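Local atomic coordinates of NtrC family transcriptional regulator (Clostridium acetobutylicum ATCC 824, PDB entry 2Q5C), a protein that probably acts as an NtrC-family, ATP-dependent transcriptional activator, of which this chain is the N-terminal, PrpR_N-type part and not the ATP-binding or DNA-binding region. Residues 11-14 and 15-18; 168-171 and 172-176. All coordinates share one frame; numbering follows the deposited sequence. Where two conformers were deposited one is given.

Contact 1 of 2, residues 11-14 and 15-18; sequences SQNE and NLLN
Asn13 and Leu16 meet where the chain turns from strand 6-11 into helix 14-27, the first beta-alpha junction of a beta-alpha-beta crossover that returns through the parallel neighbour strand 30-35. The polar contacts are the N-cap bond, an ST turn and the first helical bonds. Asn13 is the N-cap: its OD1 accepts from Leu16 N at 3.2 Å, a donor that sits in the plane of the amide carbonyl, on a lone pair. With CG anti to the backbone N (chi1 -165°), the amide swings over the first turn, where the amide hydrogens have no preceding helical carbonyl to bind; asparagine, short and carrying an acceptor, suits the place. The cap residue is itself held from behind by the ST turn, in which Asn13 N donates to Ser11 OG at 2.9 Å. Ordinary helical bonds take over next, Leu17 N to Asn13 O and Asn18 N to Glu14 O, each 2.9 Å long.

The leucines supply the van der Waals contacts. Leu16 reaches back across Asn13, its CG 3.7 Å from Asn13 OD1. Leu17 lies over the strand end: its CD1 comes within 3.5 Å of the backbone Ser11 O, and CD2 is 4.0 Å from Ser11 CB, a close approach consistent with a residue as small as serine. Asn18 and Glu14, polar residues, occupy the exposed side.

Around this turn Ser11 keeps backbone hydrogen bonds to Lys34 and Ala36, and its OG also binds a glycerol, probably from the crystallisation liquor. Leu17 packs on Thr33 and Thr35 of strand 30-35, whereas Leu16 faces Ser168, ahead of helix 170-187.

Contact 2 of 2, residues 168-171 and 172-176; sequences SGEE and SLRRA. With SO4 (sulfate ion), chain G.
The first turn of helix 170-187, with Gly169 at its N-cap position, carries an i to i+4 salt bridge between Glu170 and Arg174. The two side chains run alongside each other, their carboxylate and guanidinium planes only 27° apart. Glu170 OE2 takes both bonds, from Arg174 NE at 2.8 Å on its anti lone pair and from Arg174 NH2 at 3.0 Å nearly along the C-O bond; both fall in the guanidinium plane. The arginine chain, extended from CG to NE, has the length to bring this edge to the acid. Arg174 NH1 donates at 2.9 Å to O2 of a sulfate, probably from the crystallisation liquor and also bound by Lys27 NZ, and forms a salt bridge with Glu26. Three anionic partners thus share one guanidinium, probably stabilising its charge and restricting its rotation.

Glu171 and Arg175 cross at about a right angle, their charged planes 64° apart. Glu171 OE2 lies 3.7 Å from Arg175 NH1, a long salt bridge; NH1 sits nearer the Glu171 CG methylene, and Glu171 O lies over one guanidinium face, toward its rim. Glu170 and Glu171 would also be favoured by the helix dipole.

Helical bonding begins with Leu173 N to Gly169 O at 3.2 Å. Ser172, probably small enough to lie against the preceding loop, sets its CB beside Ser168 OG, while a water joins Ser172 OG to Gly169 N, the latter bond weak.

Leu173 turns to Leu16 and Arg174 to Leu23, both of helix 14-27; Ser172 and Ala176 lie on Ile76 of strand 73-76, and Ala176 also on Ile56 of strand 54-58.

Contact 1 comes early in the chain and contact 2 near its end, with the other strands of both parallel sheets between them in sequence, yet their centres lie about 11 Å apart. Each marks the start of a helix, 14-27 and 170-187, and these helices pack together, Leu16 O lying 3.9 Å from Leu173 CD2. A weak hydrogen bond from Asn13 to Asn167 joins the two turns as well. Each half of this PrpR_N-type region has a four-stranded parallel sheet of order 2-1-3-4 with helices. Strands 6-11, 54-58 and 73-76 belong to the first, so the chain returns from the second to finish against it, tying its last helix to the N-terminal half.

Contact 1 of 2, residues 11-14 and 15-18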
ATOM      1  N   SER A  11      -0.733  -1.377  -8.122  1.00 18.64           N
ATOM      2  CA  SER A  11      -1.484  -1.081  -6.905  1.00 19.98           C
ATOM      3  C   SER A  11      -2.772  -1.878  -6.981  1.00 20.97           C
ATOM      4  O   SER A  11      -3.163  -2.304  -8.052  1.00 21.91           O
ATOM      5  CB  SER A  11      -1.802   0.421  -6.916  1.00 21.19           C
ATOM      6  OG  SER A  11      -2.651   0.801  -5.832  1.00 22.88           O
ATOM      7  N   GLN A  12      -3.435  -2.051  -5.850  1.00 21.56           N
ATOM      8  CA  GLN A  12      -4.800  -2.589  -5.857  1.00 22.35           C
ATOM      9  C   GLN A  12      -5.819  -1.498  -5.537  1.00 23.32           C
ATOM     10  O   GLN A  12      -7.017  -1.794  -5.422  1.00 24.58           O
ATOM     11  CB  GLN A  12      -4.932  -3.730  -4.854  1.00 22.29           C
ATOM     12  CG  GLN A  12      -4.071  -4.921  -5.171  1.00 23.03           C
ATOM     13  CD  GLN A  12      -4.305  -6.023  -4.191  1.00 24.76           C
ATOM     14  OE1 GLN A  12      -3.890  -5.943  -3.021  1.00 27.87           O
ATOM     15  NE2 GLN A  12      -4.996  -7.045  -4.639  1.00 27.88           N
ATOM     16  N   ASN A  13      -5.365  -0.254  -5.416  1.00 23.00           N
ATOM     17  CA  ASN A  13      -6.219   0.855  -5.000  1.00 24.49           C
ATOM     18  C   ASN A  13      -6.833   1.483  -6.250  1.00 24.62           C
ATOM     19  O   ASN A  13      -6.133   2.136  -7.032  1.00 23.22           O
ATOM     20  CB  ASN A  13      -5.377   1.867  -4.226  1.00 25.03           C
ATOM     21  CG  ASN A  13      -6.203   2.840  -3.456  1.00 27.24           C
ATOM     22  OD1 ASN A  13      -6.715   3.799  -4.017  1.00 29.17           O
ATOM     23  ND2 ASN A  13      -6.355   2.592  -2.140  1.00 31.66           N
ATOM     24  N   GLU A  14      -8.134   1.282  -6.443  1.00 26.39           N
ATOM     25  CA  GLU A  14      -8.816   1.769  -7.641  1.00 27.77           C
ATOM     26  C   GLU A  14      -8.731   3.279  -7.795  1.00 27.06           C
ATOM     27  O   GLU A  14      -8.618   3.786  -8.918  1.00 27.07           O
ATOM     28  CB  GLU A  14     -10.275   1.301  -7.681  1.00 29.36           C
ATOM     29  CG  GLU A  14     -10.426  -0.223  -7.743  1.00 33.56           C
ATOM     30  CD  GLU A  14      -9.759  -0.873  -8.968  1.00 39.16           C
ATOM     31  OE1 GLU A  14      -9.857  -0.318 -10.090  1.00 43.64           O
ATOM     32  OE2 GLU A  14      -9.138  -1.957  -8.820  1.00 43.37           O
ATOM     33  N   ASN A  15      -8.764   4.008  -6.684  1.00 28.08           N
ATOM     34  CA  ASN A  15      -8.722   5.469  -6.774  1.00 27.93           C
ATOM     35  C   ASN A  15      -7.381   5.945  -7.317  1.00 26.43           C
ATOM     36  O   ASN A  15      -7.326   6.822  -8.192  1.00 26.41           O
ATOM     37  CB  ASN A  15      -9.009   6.107  -5.420  1.00 29.17           C
ATOM     38  CG  ASN A  15     -10.489   6.104  -5.088  1.00 32.04           C
ATOM     39  OD1 ASN A  15     -11.337   5.735  -5.919  1.00 35.66           O
ATOM     40  ND2 ASN A  15     -10.813   6.519  -3.867  1.00 35.32           N
ATOM     41  N   LEU A  16      -6.302   5.336  -6.826  1.00 24.49           N
ATOM     42  CA  LEU A  16      -4.963   5.641  -7.331  1.00 22.78           C
ATOM     43  C   LEU A  16      -4.823   5.249  -8.766  1.00 20.04           C
ATOM     44  O   LEU A  16      -4.264   6.005  -9.549  1.00 19.77           O
ATOM     45  CB  LEU A  16      -3.846   4.965  -6.527  1.00 23.08           C
ATOM     46  CG  LEU A  16      -3.561   5.386  -5.086  1.00 24.04           C
ATOM     47  CD1 LEU A  16      -2.379   4.600  -4.544  1.00 26.52           C
ATOM     48  CD2 LEU A  16      -3.285   6.873  -5.040  1.00 25.75           C
ATOM     49  N   LEU A  17      -5.327   4.061  -9.114  1.00 19.75           N
ATOM     50  CA  LEU A  17      -5.193   3.581 -10.484  1.00 20.41           C
ATOM     51  C   LEU A  17      -5.928   4.475 -11.461  1.00 20.62           C
ATOM     52  O   LEU A  17      -5.435   4.715 -12.550  1.00 21.81           O
ATOM     53  CB  LEU A  17      -5.663   2.124 -10.631  1.00 20.66           C
ATOM     54  CG  LEU A  17      -4.811   1.094  -9.848  1.00 20.49           C
ATOM     55  CD1 LEU A  17      -5.540  -0.245  -9.677  1.00 24.06           C
ATOM     56  CD2 LEU A  17      -3.447   0.882 -10.523  1.00 24.14           C
ATOM     57  N   ASN A  18      -7.092   5.000 -11.073  0.50 21.93           N
ATOM     58  CA  ASN A  18      -7.811   5.891 -11.981  0.50 22.58           C
ATOM     59  C   ASN A  18      -7.252   7.316 -12.022  0.50 21.67           C
ATOM     60  O   ASN A  18      -7.374   8.016 -13.029  0.50 22.88           O
ATOM     61  CB  ASN A  18      -9.303   5.925 -11.651  0.50 23.49           C
ATOM     62  CG  ASN A  18      -9.969   4.579 -11.811  0.50 26.36           C
ATOM     63  OD1 ASN A  18     -10.778   4.176 -10.968  0.50 29.45           O
ATOM     64  ND2 ASN A  18      -9.648   3.877 -12.896  0.50 27.83           N
TER

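Contact 2 of 2, residues 168-171 and 172-176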
ATOM      1  N   SER A 168      -4.453   5.585   0.165  0.50 22.29           N
ATOM      2  CA  SER A 168      -3.485   6.606  -0.145  0.50 22.43           C
ATOM      3  C   SER A 168      -4.262   7.660  -0.882  0.50 23.01           C
ATOM      4  O   SER A 168      -5.369   7.414  -1.378  0.50 24.42           O
ATOM      5  CB  SER A 168      -2.426   6.047  -1.082  0.50 23.18           C
ATOM      6  OG  SER A 168      -1.459   7.043  -1.312  0.50 23.46           O
ATOM      7  N   GLY A 169      -3.672   8.824  -0.996  1.00 21.46           N
ATOM      8  CA  GLY A 169      -4.367   9.918  -1.638  1.00 21.30           C
ATOM      9  C   GLY A 169      -3.572  10.584  -2.729  1.00 21.24           C
ATOM     10  O   GLY A 169      -2.470  10.149  -3.092  1.00 20.41           O
ATOM     11  N   GLU A 170      -4.151  11.645  -3.246  1.00 20.34           N
ATOM     12  CA  GLU A 170      -3.565  12.391  -4.352  1.00 19.86           C
ATOM     13  C   GLU A 170      -2.209  12.982  -4.038  1.00 20.23           C
ATOM     14  O   GLU A 170      -1.285  12.886  -4.852  1.00 19.42           O
ATOM     15  CB  GLU A 170      -4.543  13.471  -4.862  1.00 20.98           C
ATOM     16  CG  GLU A 170      -3.909  14.393  -5.891  1.00 22.03           C
ATOM     17  CD  GLU A 170      -4.913  15.240  -6.604  1.00 26.23           C
ATOM     18  OE1 GLU A 170      -6.127  15.017  -6.391  1.00 28.53           O
ATOM     19  OE2 GLU A 170      -4.472  16.120  -7.394  1.00 28.06           O
ATOM     20  N   GLU A 171      -2.060  13.608  -2.882  1.00 20.28           N
ATOM     21  CA  GLU A 171      -0.798  14.256  -2.604  1.00 22.01           C
ATOM     22  C   GLU A 171       0.336  13.233  -2.544  1.00 21.68           C
ATOM     23  O   GLU A 171       1.427  13.471  -3.071  1.00 21.39           O
ATOM     24  CB  GLU A 171      -0.901  15.094  -1.332  1.00 23.96           C
ATOM     25  CG  GLU A 171       0.344  15.897  -1.018  1.00 30.14           C
ATOM     26  CD  GLU A 171       0.708  16.970  -2.059  1.00 36.92           C
ATOM     27  OE1 GLU A 171      -0.156  17.404  -2.871  1.00 38.42           O
ATOM     28  OE2 GLU A 171       1.894  17.390  -2.034  1.00 41.40           O
ATOM     29  N   SER A 172       0.084  12.083  -1.925  1.00 20.10           N
ATOM     30  CA  SER A 172       1.084  11.017  -1.840  1.00 20.45           C
ATOM     31  C   SER A 172       1.494  10.527  -3.247  1.00 19.11           C
ATOM     32  O   SER A 172       2.684  10.274  -3.540  1.00 19.65           O
ATOM     33  CB  SER A 172       0.520   9.851  -1.009  1.00 20.28           C
ATOM     34  OG  SER A 172       0.432  10.212   0.371  1.00 24.63           O
ATOM     35  N   LEU A 173       0.521  10.397  -4.137  1.00 18.77           N
ATOM     36  CA  LEU A 173       0.826   9.931  -5.485  1.00 18.03           C
ATOM     37  C   LEU A 173       1.575  10.998  -6.274  1.00 18.32           C
ATOM     38  O   LEU A 173       2.530  10.661  -6.974  1.00 18.17           O
ATOM     39  CB  LEU A 173      -0.455   9.501  -6.208  1.00 17.77           C
ATOM     40  CG  LEU A 173      -0.251   8.930  -7.619  1.00 17.32           C
ATOM     41  CD1 LEU A 173       0.742   7.747  -7.610  1.00 19.13           C
ATOM     42  CD2 LEU A 173      -1.595   8.489  -8.194  1.00 18.68           C
ATOM     43  N   ARG A 174       1.196  12.271  -6.131  1.00 17.74           N
ATOM     44  CA  ARG A 174       1.981  13.354  -6.777  1.00 18.39           C
ATOM     45  C   ARG A 174       3.417  13.374  -6.314  1.00 20.49           C
ATOM     46  O   ARG A 174       4.339  13.545  -7.145  1.00 21.17           O
ATOM     47  CB  ARG A 174       1.326  14.711  -6.522  1.00 19.01           C
ATOM     48  CG  ARG A 174       0.020  14.900  -7.277  1.00 19.82           C
ATOM     49  CD  ARG A 174      -0.551  16.293  -6.976  1.00 22.23           C
ATOM     50  NE  ARG A 174      -1.726  16.531  -7.794  1.00 22.26           N
ATOM     51  CZ  ARG A 174      -1.677  17.041  -9.025  1.00 23.97           C
ATOM     52  NH1 ARG A 174      -0.506  17.372  -9.573  1.00 24.74           N
ATOM     53  NH2 ARG A 174      -2.799  17.210  -9.699  1.00 27.00           N
ATOM     54  N   ARG A 175       3.632  13.189  -5.008  1.00 19.75           N
ATOM     55  CA  ARG A 175       5.005  13.171  -4.479  1.00 21.91           C
ATOM     56  C   ARG A 175       5.798  12.015  -5.045  1.00 22.10           C
ATOM     57  O   ARG A 175       6.991  12.155  -5.355  1.00 22.04           O
ATOM     58  CB  ARG A 175       5.015  13.111  -2.948  1.00 23.55           C
ATOM     59  CG  ARG A 175       4.449  14.358  -2.268  1.00 29.63           C
ATOM     60  CD  ARG A 175       4.762  14.337  -0.777  1.00 37.49           C
ATOM     61  NE  ARG A 175       3.898  13.430  -0.018  1.00 43.24           N
ATOM     62  CZ  ARG A 175       2.855  13.821   0.716  1.00 45.25           C
ATOM     63  NH1 ARG A 175       2.539  15.116   0.793  1.00 47.50           N
ATOM     64  NH2 ARG A 175       2.131  12.921   1.380  1.00 45.41           N
ATOM     65  N   ALA A 176       5.165  10.848  -5.177  1.00 19.32           N
ATOM     66  CA  ALA A 176       5.869   9.683  -5.725  1.00 19.65           C
ATOM     67  C   ALA A 176       6.234   9.894  -7.189  1.00 19.57           C
ATOM     68  O   ALA A 176       7.308   9.480  -7.644  1.00 18.69           O
ATOM     69  CB  ALA A 176       5.026   8.406  -5.535  1.00 19.90           C
TER
HETATM   70  S   SO4 G 608       2.584  18.519  -7.915  0.60 39.76           S
HETATM   71  O1  SO4 G 608       3.127  18.177  -6.601  0.60 39.79           O
HETATM   72  O2  SO4 G 608       2.234  17.314  -8.667  0.60 34.91           O
HETATM   73  O3  SO4 G 608       1.398  19.348  -7.710  0.60 40.48           O
HETATM   74  O4  SO4 G 608       3.583  19.260  -8.689  0.60 40.53           O
HETATM   75  O   HOH W   1      -1.969   9.659   1.348  1.00 37.11           O